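Local coordinates for probable endonuclease 4 (Thermotoga maritima, PDB 4HNO), which probably cleaves DNA at apurinic or apyrimidinic sites during base excision repair, using a cluster of metal ions at the mouth of a TIM barrel, at residues L211-D221 with E254-T264; H72-A80 with S90-V98. All blocks are in the same frame, centred on the assembly; numbering follows the deposited sequence.

Contact 1. Residues L211-D221 with E254-T264; sequences LERLKMIHLND and EIQEVPWILET. With MN (manganese (II) ion), chain E.
Glu263 meets Asn220 and His218 at the manganese end of two parallel strands. Chi1 of -52° puts its CG beside the backbone N, and the extended chain beyond leads to the metal. Glu263 CB packs 3.2 Å from Asn220 OD1, its CG passes the same amide, and CD comes up beside His218 ND1. OE1 binds manganese at 2.1 Å and accepts from Asn220 ND2 (3.0 Å, N-H...O 160°) on its anti lone pair, OE1 itself lying in the plane of that amide. OE2 lies 3.1 Å above one face of the His218 ring, toward its rim, with ring and carboxylate planes 41° apart. His218 ND1 binds the same manganese at 2.2 Å. Asn220 OD1 also accepts a more bent bond from Glu263 N (2.9 Å), so one amide ties down both backbone and carboxylate. Behind the site, Ile217 N and Leu219 N donate hydrogen bonds to Pro259 O and Ile261 O, and Ile261 N donates to Ile217 O, the alternating pattern of parallel strands. Glu147 and Asp181 complete the protein ligands, and Gln33 holds His218 NE2. Strand 214-222 lies in the TIM-barrel wall between strands 176-181 and 260-262, with helix 242-250 packing against Leu219 and Ile255.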
loop_
_atom_site.group_PDB
_atom_site.type_symbol
_atom_site.label_atom_id
_atom_site.label_comp_id
_atom_site.label_asym_id
_atom_site.label_seq_id
_atom_site.Cartn_x
_atom_site.Cartn_y
_atom_site.Cartn_z
ATOM N N LEU A 211 14.807 0.921 7.501
ATOM C CA LEU A 211 13.470 0.769 8.051
ATOM C C LEU A 211 12.622 2.044 7.991
ATOM O O LEU A 211 11.399 1.968 7.942
ATOM C CB LEU A 211 13.529 0.253 9.496
ATOM C CG LEU A 211 13.579 -1.267 9.597
ATOM C CD1 LEU A 211 13.885 -1.680 11.013
ATOM C CD2 LEU A 211 12.261 -1.881 9.142
ATOM N N GLU A 212 13.246 3.217 7.976
ATOM C CA GLU A 212 12.491 4.457 7.874
ATOM C C GLU A 212 11.638 4.498 6.597
ATOM O O GLU A 212 10.630 5.211 6.551
ATOM C CB GLU A 212 13.438 5.664 7.926
ATOM C CG GLU A 212 12.752 7.006 7.803
ATOM C CD GLU A 212 12.475 7.399 6.382
ATOM O OE1 GLU A 212 13.116 6.832 5.474
ATOM O OE2 GLU A 212 11.642 8.317 6.161
ATOM N N ARG A 213 12.036 3.760 5.561
ATOM C CA ARG A 213 11.295 3.760 4.305
ATOM C C ARG A 213 10.055 2.882 4.315
ATOM O O ARG A 213 9.279 2.936 3.350
ATOM C CB ARG A 213 12.209 3.374 3.141
ATOM C CG ARG A 213 13.307 4.383 2.803
ATOM C CD ARG A 213 12.787 5.586 2.042
ATOM N NE ARG A 213 12.188 6.590 2.885
ATOM C CZ ARG A 213 11.715 7.745 2.431
ATOM N NH1 ARG A 213 11.601 7.965 1.128
ATOM N NH2 ARG A 213 11.318 8.683 3.299
ATOM N N LEU A 214 9.843 2.074 5.345
ATOM C CA LEU A 214 8.634 1.275 5.419
ATOM C C LEU A 214 7.517 2.143 5.985
ATOM O O LEU A 214 7.466 2.412 7.187
ATOM C CB LEU A 214 8.856 0.025 6.284
ATOM C CG LEU A 214 7.627 -0.859 6.444
ATOM C CD1 LEU A 214 7.146 -1.407 5.106
ATOM C CD2 LEU A 214 7.927 -1.988 7.425
ATOM N N LYS A 215 6.628 2.607 5.108
ATOM C CA LYS A 215 5.615 3.586 5.491
ATOM C C LYS A 215 4.235 3.014 5.752
ATOM O O LYS A 215 3.423 3.645 6.423
ATOM C CB LYS A 215 5.499 4.672 4.418
ATOM C CG LYS A 215 6.759 5.492 4.210
ATOM C CD LYS A 215 7.188 6.247 5.446
ATOM C CE LYS A 215 8.425 7.060 5.158
ATOM N NZ LYS A 215 8.934 7.745 6.376
ATOM N N MET A 216 3.957 1.830 5.221
ATOM C CA MET A 216 2.641 1.224 5.342
ATOM C C MET A 216 2.809 -0.284 5.246
ATOM O O MET A 216 3.644 -0.768 4.477
ATOM C CB MET A 216 1.711 1.722 4.234
ATOM C CG MET A 216 0.353 1.017 4.183
ATOM S SD MET A 216 -0.920 1.875 3.221
ATOM C CE MET A 216 -0.058 2.268 1.691
ATOM N N ILE A 217 1.987 -1.001 5.997
ATOM C CA ILE A 217 1.791 -2.436 5.822
ATOM C C ILE A 217 0.357 -2.636 5.372
ATOM O O ILE A 217 -0.574 -2.100 5.974
ATOM C CB ILE A 217 2.081 -3.183 7.129
ATOM C CG1 ILE A 217 3.580 -3.129 7.418
ATOM C CG2 ILE A 217 1.578 -4.635 7.060
ATOM C CD1 ILE A 217 3.944 -3.488 8.837
ATOM N N HIS A 218 0.187 -3.403 4.289
ATOM C CA HIS A 218 -1.126 -3.882 3.914
ATOM C C HIS A 218 -1.318 -5.214 4.629
ATOM O O HIS A 218 -0.598 -6.188 4.366
ATOM C CB HIS A 218 -1.275 -4.058 2.415
ATOM C CG HIS A 218 -1.350 -2.778 1.665
ATOM N ND1 HIS A 218 -1.224 -2.737 0.294
ATOM C CD2 HIS A 218 -1.598 -1.516 2.092
ATOM C CE1 HIS A 218 -1.393 -1.483 -0.077
ATOM N NE2 HIS A 218 -1.618 -0.722 0.989
ATOM N N LEU A 219 -2.246 -5.216 5.569
ATOM C CA LEU A 219 -2.459 -6.325 6.479
ATOM C C LEU A 219 -3.572 -7.190 5.908
ATOM O O LEU A 219 -4.758 -6.914 6.059
ATOM C CB LEU A 219 -2.811 -5.793 7.870
ATOM C CG LEU A 219 -2.616 -6.847 8.951
ATOM C CD1 LEU A 219 -1.126 -7.025 9.274
ATOM C CD2 LEU A 219 -3.418 -6.507 10.197
ATOM N N ASN A 220 -3.146 -8.249 5.225
ATOM C CA ASN A 220 -4.032 -9.158 4.512
ATOM C C ASN A 220 -3.656 -10.601 4.847
ATOM O O ASN A 220 -2.491 -10.976 4.729
ATOM C CB ASN A 220 -3.844 -8.988 2.999
ATOM C CG ASN A 220 -4.275 -7.614 2.513
ATOM O OD1 ASN A 220 -5.344 -7.132 2.895
ATOM N ND2 ASN A 220 -3.450 -7.010 1.670
ATOM N N ASP A 221 -4.626 -11.410 5.263
ATOM C CA ASP A 221 -4.364 -12.842 5.298
ATOM C C ASP A 221 -4.392 -13.326 3.833
ATOM O O ASP A 221 -4.647 -12.549 2.900
ATOM C CB ASP A 221 -5.384 -13.537 6.223
ATOM C CG ASP A 221 -4.848 -14.796 6.903
ATOM O OD1 ASP A 221 -4.047 -15.512 6.278
ATOM O OD2 ASP A 221 -5.279 -15.065 8.064
ATOM N N GLU A 254 9.078 -3.172 15.522
ATOM C CA GLU A 254 9.316 -2.546 14.228
ATOM C C GLU A 254 8.049 -2.584 13.364
ATOM O O GLU A 254 7.778 -1.656 12.601
ATOM C CB GLU A 254 10.456 -3.240 13.480
ATOM C CG GLU A 254 11.814 -3.128 14.149
ATOM C CD GLU A 254 12.115 -4.268 15.117
ATOM O OE1 GLU A 254 11.185 -4.974 15.573
ATOM O OE2 GLU A 254 13.304 -4.450 15.422
ATOM N N ILE A 255 7.287 -3.665 13.489
ATOM C CA ILE A 255 6.040 -3.829 12.759
ATOM C C ILE A 255 4.929 -2.969 13.363
ATOM O O ILE A 255 4.180 -2.302 12.654
ATOM C CB ILE A 255 5.666 -5.323 12.707
ATOM C CG1 ILE A 255 6.735 -6.127 11.934
ATOM C CG2 ILE A 255 4.286 -5.538 12.123
ATOM C CD1 ILE A 255 6.923 -5.717 10.493
ATOM N N GLN A 256 4.845 -2.948 14.690
ATOM C CA GLN A 256 3.856 -2.119 15.380
ATOM C C GLN A 256 4.016 -0.627 15.084
ATOM O O GLN A 256 3.060 0.133 15.217
ATOM C CB GLN A 256 3.939 -2.316 16.898
ATOM C CG GLN A 256 3.559 -3.712 17.346
ATOM C CD GLN A 256 3.723 -3.873 18.842
ATOM O OE1 GLN A 256 3.703 -2.895 19.582
ATOM N NE2 GLN A 256 3.892 -5.105 19.294
ATOM N N GLU A 257 5.219 -0.193 14.736
ATOM C CA GLU A 257 5.450 1.216 14.481
ATOM C C GLU A 257 4.834 1.729 13.184
ATOM O O GLU A 257 4.719 2.934 12.994
ATOM C CB GLU A 257 6.948 1.514 14.512
ATOM C CG GLU A 257 7.526 1.559 15.920
ATOM C CD GLU A 257 6.984 2.708 16.768
ATOM O OE1 GLU A 257 5.750 2.821 16.923
ATOM O OE2 GLU A 257 7.796 3.501 17.286
ATOM N N VAL A 258 4.430 0.825 12.310
ATOM C CA VAL A 258 3.986 1.188 10.980
ATOM C C VAL A 258 2.473 1.013 10.887
ATOM O O VAL A 258 1.945 0.034 11.417
ATOM C CB VAL A 258 4.690 0.275 9.950
ATOM C CG1 VAL A 258 4.234 0.606 8.538
ATOM C CG2 VAL A 258 6.197 0.413 10.070
ATOM N N PRO A 259 1.757 1.914 10.192
ATOM C CA PRO A 259 0.323 1.677 10.017
ATOM C C PRO A 259 -0.014 0.367 9.302
ATOM O O PRO A 259 0.625 0.012 8.322
ATOM C CB PRO A 259 -0.155 2.886 9.190
ATOM C CG PRO A 259 0.837 3.953 9.500
ATOM C CD PRO A 259 2.160 3.218 9.638
ATOM N N TRP A 260 -1.027 -0.315 9.822
ATOM C CA TRP A 260 -1.563 -1.567 9.279
ATOM C C TRP A 260 -2.884 -1.248 8.602
ATOM O O TRP A 260 -3.834 -0.830 9.258
ATOM C CB TRP A 260 -1.809 -2.586 10.402
ATOM C CG TRP A 260 -0.599 -2.934 11.196
ATOM C CD1 TRP A 260 0.698 -2.643 10.908
ATOM C CD2 TRP A 260 -0.585 -3.635 12.457
ATOM N NE1 TRP A 260 1.513 -3.117 11.905
ATOM C CE2 TRP A 260 0.748 -3.727 12.865
ATOM C CE3 TRP A 260 -1.582 -4.179 13.274
ATOM C CZ2 TRP A 260 1.126 -4.320 14.073
ATOM C CZ3 TRP A 260 -1.205 -4.780 14.467
ATOM C CH2 TRP A 260 0.135 -4.845 14.847
ATOM N N ILE A 261 -2.937 -1.457 7.291
ATOM C CA ILE A 261 -4.099 -1.120 6.495
ATOM C C ILE A 261 -4.675 -2.410 5.904
ATOM O O ILE A 261 -4.041 -3.089 5.106
ATOM C CB ILE A 261 -3.729 -0.148 5.359
ATOM C CG1 ILE A 261 -3.237 1.188 5.919
ATOM C CG2 ILE A 261 -4.895 0.022 4.395
ATOM C CD1 ILE A 261 -4.262 1.971 6.705
ATOM N N LEU A 262 -5.898 -2.727 6.305
ATOM C CA LEU A 262 -6.602 -3.905 5.814
ATOM C C LEU A 262 -7.062 -3.715 4.378
ATOM O O LEU A 262 -7.702 -2.712 4.054
ATOM C CB LEU A 262 -7.833 -4.147 6.675
ATOM C CG LEU A 262 -7.599 -4.421 8.150
ATOM C CD1 LEU A 262 -8.876 -4.157 8.914
ATOM C CD2 LEU A 262 -7.126 -5.833 8.354
ATOM N N GLU A 263 -6.784 -4.716 3.540
ATOM C CA GLU A 263 -7.362 -4.812 2.193
ATOM C C GLU A 263 -8.060 -6.161 2.069
ATOM O O GLU A 263 -8.057 -6.814 1.030
ATOM C CB GLU A 263 -6.328 -4.650 1.097
ATOM C CG GLU A 263 -5.451 -3.426 1.212
ATOM C CD GLU A 263 -4.407 -3.416 0.137
ATOM O OE1 GLU A 263 -3.639 -4.424 0.085
ATOM O OE2 GLU A 263 -4.344 -2.458 -0.657
ATOM N N THR A 264 -8.668 -6.582 3.161
ATOM C CA THR A 264 -9.262 -7.899 3.250
ATOM C C THR A 264 -10.660 -7.846 2.616
ATOM O O THR A 264 -11.215 -6.764 2.398
ATOM C CB THR A 264 -9.320 -8.340 4.700
ATOM O OG1 THR A 264 -9.959 -7.302 5.437
ATOM C CG2 THR A 264 -7.940 -8.575 5.275
HETATM MN MN MN E . -1.860 -4.403 -1.054
HETATM O O HOH W 1 -2.792 -3.802 -2.658
#

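Contact 2. Residues H72-A80 with S90-V98. With ZN (zinc ion), chain B.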
loop_
_atom_site.group_PDB
_atom_site.type_symbol
_atom_site.label_atom_id
_atom_site.label_comp_id
_atom_site.label_asym_id
_atom_site.label_seq_id
_atom_site.Cartn_x
_atom_site.Cartn_y
_atom_site.Cartn_z
ATOM N N HIS A 72 -4.023 4.821 -2.748
ATOM C CA HIS A 72 -3.583 3.736 -3.630
ATOM C C HIS A 72 -3.885 4.152 -5.061
ATOM O O HIS A 72 -4.975 4.589 -5.369
ATOM C CB HIS A 72 -4.321 2.432 -3.317
ATOM C CG HIS A 72 -3.656 1.193 -3.849
ATOM N ND1 HIS A 72 -3.418 0.959 -5.183
ATOM C CD2 HIS A 72 -3.187 0.103 -3.194
ATOM C CE1 HIS A 72 -2.819 -0.222 -5.318
ATOM N NE2 HIS A 72 -2.670 -0.771 -4.123
ATOM N N SER A 73 -2.892 4.019 -5.928
ATOM C CA SER A 73 -2.969 4.370 -7.325
ATOM C C SER A 73 -3.909 3.421 -8.030
ATOM O O SER A 73 -4.129 2.290 -7.593
ATOM C CB SER A 73 -1.548 4.299 -7.889
ATOM O OG SER A 73 -1.443 4.545 -9.256
ATOM N N GLY A 74 -4.468 3.881 -9.134
ATOM C CA GLY A 74 -5.434 3.110 -9.879
ATOM C C GLY A 74 -4.865 1.903 -10.581
ATOM O O GLY A 74 -3.705 1.865 -11.005
ATOM N N TYR A 75 -5.795 0.968 -10.774
ATOM C CA TYR A 75 -5.573 -0.358 -11.343
ATOM C C TYR A 75 -5.002 -0.400 -12.771
ATOM O O TYR A 75 -4.404 -1.393 -13.176
ATOM C CB TYR A 75 -6.880 -1.182 -11.219
ATOM C CG TYR A 75 -8.063 -0.884 -12.145
ATOM C CD1 TYR A 75 -8.496 -1.848 -13.049
ATOM C CD2 TYR A 75 -8.799 0.308 -12.069
ATOM C CE1 TYR A 75 -9.586 -1.635 -13.878
ATOM C CE2 TYR A 75 -9.901 0.531 -12.909
ATOM C CZ TYR A 75 -10.282 -0.445 -13.807
ATOM O OH TYR A 75 -11.368 -0.240 -14.631
ATOM N N LEU A 76 -5.174 0.686 -13.509
ATOM C CA LEU A 76 -4.770 0.788 -14.932
ATOM C C LEU A 76 -3.308 1.148 -15.140
ATOM O O LEU A 76 -2.721 0.820 -16.161
ATOM C CB LEU A 76 -5.588 1.889 -15.645
ATOM C CG LEU A 76 -7.103 1.839 -15.655
ATOM C CD1 LEU A 76 -7.603 2.789 -16.728
ATOM C CD2 LEU A 76 -7.571 0.430 -15.876
ATOM N N ILE A 77 -2.754 1.925 -14.225
ATOM C CA ILE A 77 -1.421 2.456 -14.423
ATOM C C ILE A 77 -0.401 1.320 -14.422
ATOM O O ILE A 77 -0.411 0.462 -13.540
ATOM C CB ILE A 77 -1.137 3.478 -13.333
ATOM C CG1 ILE A 77 -1.977 4.742 -13.579
ATOM C CG2 ILE A 77 0.358 3.790 -13.210
ATOM C CD1 ILE A 77 -2.074 5.631 -12.368
ATOM N N ASN A 78 0.452 1.310 -15.430
ATOM C CA ASN A 78 1.471 0.279 -15.554
ATOM C C ASN A 78 2.714 0.877 -16.186
ATOM O O ASN A 78 2.881 0.881 -17.404
ATOM C CB ASN A 78 0.966 -0.893 -16.375
ATOM C CG ASN A 78 2.001 -1.975 -16.481
ATOM O OD1 ASN A 78 3.048 -1.913 -15.833
ATOM N ND2 ASN A 78 1.748 -2.969 -17.325
ATOM N N LEU A 79 3.585 1.378 -15.320
ATOM C CA LEU A 79 4.827 2.009 -15.754
ATOM C C LEU A 79 5.853 1.023 -16.314
ATOM O O LEU A 79 6.872 1.455 -16.833
ATOM C CB LEU A 79 5.477 2.775 -14.606
ATOM C CG LEU A 79 4.692 3.952 -14.029
ATOM C CD1 LEU A 79 5.498 4.541 -12.862
ATOM C CD2 LEU A 79 4.386 5.003 -15.070
ATOM N N ALA A 80 5.586 -0.284 -16.207
ATOM C CA ALA A 80 6.450 -1.274 -16.839
ATOM C C ALA A 80 5.937 -1.711 -18.199
ATOM O O ALA A 80 6.583 -2.523 -18.855
ATOM C CB ALA A 80 6.637 -2.494 -15.956
ATOM N N SER A 90 -0.142 6.093 -18.572
ATOM C CA SER A 90 0.116 5.771 -17.174
ATOM C C SER A 90 0.899 6.880 -16.488
ATOM O O SER A 90 0.568 7.268 -15.361
ATOM C CB SER A 90 0.884 4.455 -17.080
ATOM O OG SER A 90 0.078 3.350 -17.440
ATOM N N VAL A 91 1.934 7.390 -17.140
ATOM C CA VAL A 91 2.694 8.489 -16.571
ATOM C C VAL A 91 1.788 9.697 -16.335
ATOM O O VAL A 91 1.824 10.324 -15.272
ATOM C CB VAL A 91 3.879 8.850 -17.482
ATOM C CG1 VAL A 91 4.483 10.202 -17.121
ATOM C CG2 VAL A 91 4.925 7.755 -17.447
ATOM N N GLU A 92 0.962 10.037 -17.321
ATOM C CA GLU A 92 0.132 11.219 -17.172
ATOM C C GLU A 92 -0.930 11.036 -16.102
ATOM O O GLU A 92 -1.228 11.968 -15.360
ATOM C CB GLU A 92 -0.478 11.643 -18.505
ATOM C CG GLU A 92 0.570 12.107 -19.512
ATOM C CD GLU A 92 1.441 13.246 -19.008
ATOM O OE1 GLU A 92 0.890 14.210 -18.434
ATOM O OE2 GLU A 92 2.691 13.148 -19.143
ATOM N N LEU A 93 -1.512 9.847 -16.005
ATOM C CA LEU A 93 -2.509 9.628 -14.974
ATOM C C LEU A 93 -1.855 9.604 -13.592
ATOM O O LEU A 93 -2.429 10.102 -12.632
ATOM C CB LEU A 93 -3.324 8.358 -15.234
ATOM C CG LEU A 93 -4.460 8.108 -14.240
ATOM C CD1 LEU A 93 -5.429 9.257 -14.163
ATOM C CD2 LEU A 93 -5.164 6.812 -14.600
ATOM N N LEU A 94 -0.646 9.053 -13.490
ATOM C CA LEU A 94 0.038 9.065 -12.198
ATOM C C LEU A 94 0.366 10.493 -11.764
ATOM O O LEU A 94 0.236 10.811 -10.582
ATOM C CB LEU A 94 1.274 8.179 -12.268
ATOM C CG LEU A 94 1.938 7.877 -10.934
ATOM C CD1 LEU A 94 1.017 7.230 -9.955
ATOM C CD2 LEU A 94 3.151 6.977 -11.160
ATOM N N LYS A 95 0.758 11.360 -12.698
ATOM C CA LYS A 95 0.949 12.766 -12.354
ATOM C C LYS A 95 -0.343 13.359 -11.798
ATOM O O LYS A 95 -0.324 14.090 -10.809
ATOM C CB LYS A 95 1.393 13.599 -13.556
ATOM C CG LYS A 95 2.797 13.399 -14.070
ATOM C CD LYS A 95 3.050 14.157 -15.381
ATOM C CE LYS A 95 4.394 13.865 -15.966
ATOM N NZ LYS A 95 4.513 14.466 -17.314
ATOM N N LYS A 96 -1.466 13.077 -12.459
ATOM C CA LYS A 96 -2.752 13.549 -11.964
ATOM C C LYS A 96 -3.059 12.992 -10.567
ATOM O O LYS A 96 -3.522 13.719 -9.706
ATOM C CB LYS A 96 -3.854 13.200 -12.969
ATOM C CG LYS A 96 -5.271 13.362 -12.454
ATOM C CD LYS A 96 -5.668 14.717 -11.890
ATOM C CE LYS A 96 -5.586 15.864 -12.864
ATOM N NZ LYS A 96 -6.474 15.644 -14.033
ATOM N N GLU A 97 -2.770 11.708 -10.339
ATOM C CA GLU A 97 -3.002 11.166 -9.003
ATOM C C GLU A 97 -2.144 11.863 -7.955
ATOM O O GLU A 97 -2.623 12.107 -6.848
ATOM C CB GLU A 97 -2.741 9.662 -9.000
ATOM C CG GLU A 97 -3.754 8.876 -9.791
ATOM C CD GLU A 97 -3.490 7.352 -9.699
ATOM O OE1 GLU A 97 -4.414 6.575 -9.968
ATOM O OE2 GLU A 97 -2.333 6.986 -9.365
ATOM N N VAL A 98 -0.902 12.181 -8.285
ATOM C CA VAL A 98 -0.076 12.962 -7.364
ATOM C C VAL A 98 -0.729 14.304 -7.068
ATOM O O VAL A 98 -0.763 14.749 -5.925
ATOM C CB VAL A 98 1.355 13.128 -7.919
ATOM C CG1 VAL A 98 2.119 14.191 -7.134
ATOM C CG2 VAL A 98 2.087 11.793 -7.890
HETATM ZN ZN ZN B . -1.823 -2.613 -3.811
HETATM O O HOH W 1 -2.792 -3.802 -2.658
#
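Ile77 comes closest to the helix at Ser90, their CA atoms 4.6 Å apart, where a type I turn from Gly74 to Ile77 brings the irregular chain of 72-80 against one side of residues 90-98 of helix 84-104; toward Ser73 and Glu97 the backbones diverge to 7.0 Å between CA atoms. Two polar attachments join them. At one, the carboxylate of Glu97 takes a bond on each oxygen: Ser73 OG donates to OE2 at 2.6 Å along its syn lone pair, and Gly74 N donates to OE1 at 2.8 Å, on the syn side and 17° out of the carboxylate plane. OE1 has a further partner in His37. The metal ligand His72 comes just before; its ND1 donates to Ser73 O (2.8 Å, in the ring plane) while NE2 binds zinc. Ser73 O is thus the second-shell partner of His72 and probably helps set the rotation of the ring; Glu97 steadies that carbonyl from one step further out. At the other attachment, Asn78 N points almost straight at Ser90 OG (2.9 Å, 173°), and that hydroxyl also hydrogen-bonds to Ile86 O one turn back in the helix.

Between these bonds Ile77, with CG1 anti to the carbonyl carbon (chi1 -71°), carries CD1 to Leu93 CG (3.9 Å). The same methyl packs against the Glu97 carboxylate from the opposite direction (CD1 to OE2 3.3 Å), a non-polar contact beside oxygens already engaged. Beyond Asn78, Leu79 divides its branches, CD2 meeting Val91 CG2 and CD1 meeting Leu94 CD2. The loop links strand 69-72 to helix 84-104 in a beta-alpha unit of the barrel. Leu94 and Glu97 also touch Leu109 of strand 108-115, and Leu79 reaches Leu132 of helix 121-136.

Overall arrangement
Both segments of contact 2 precede those of contact 1 in the chain, and both contacts belong to one TIM barrel. Contact 1 joins neighbouring barrel strands 214-222 and 260-262, whereas contact 2 ties the loop after strand 69-72 to the outer helix 84-104. Their centres lie 22 Å apart, yet their metal-binding ends meet: Glu263 OE2 packs 3.8 Å from His72 CD2. Water 1 lies 1.9 Å from both the manganese of contact 1 and the zinc of contact 2, and Glu147 binds both metals. Segments distant in sequence therefore converge on one metal cluster, consistent with the active site of an endonuclease IV.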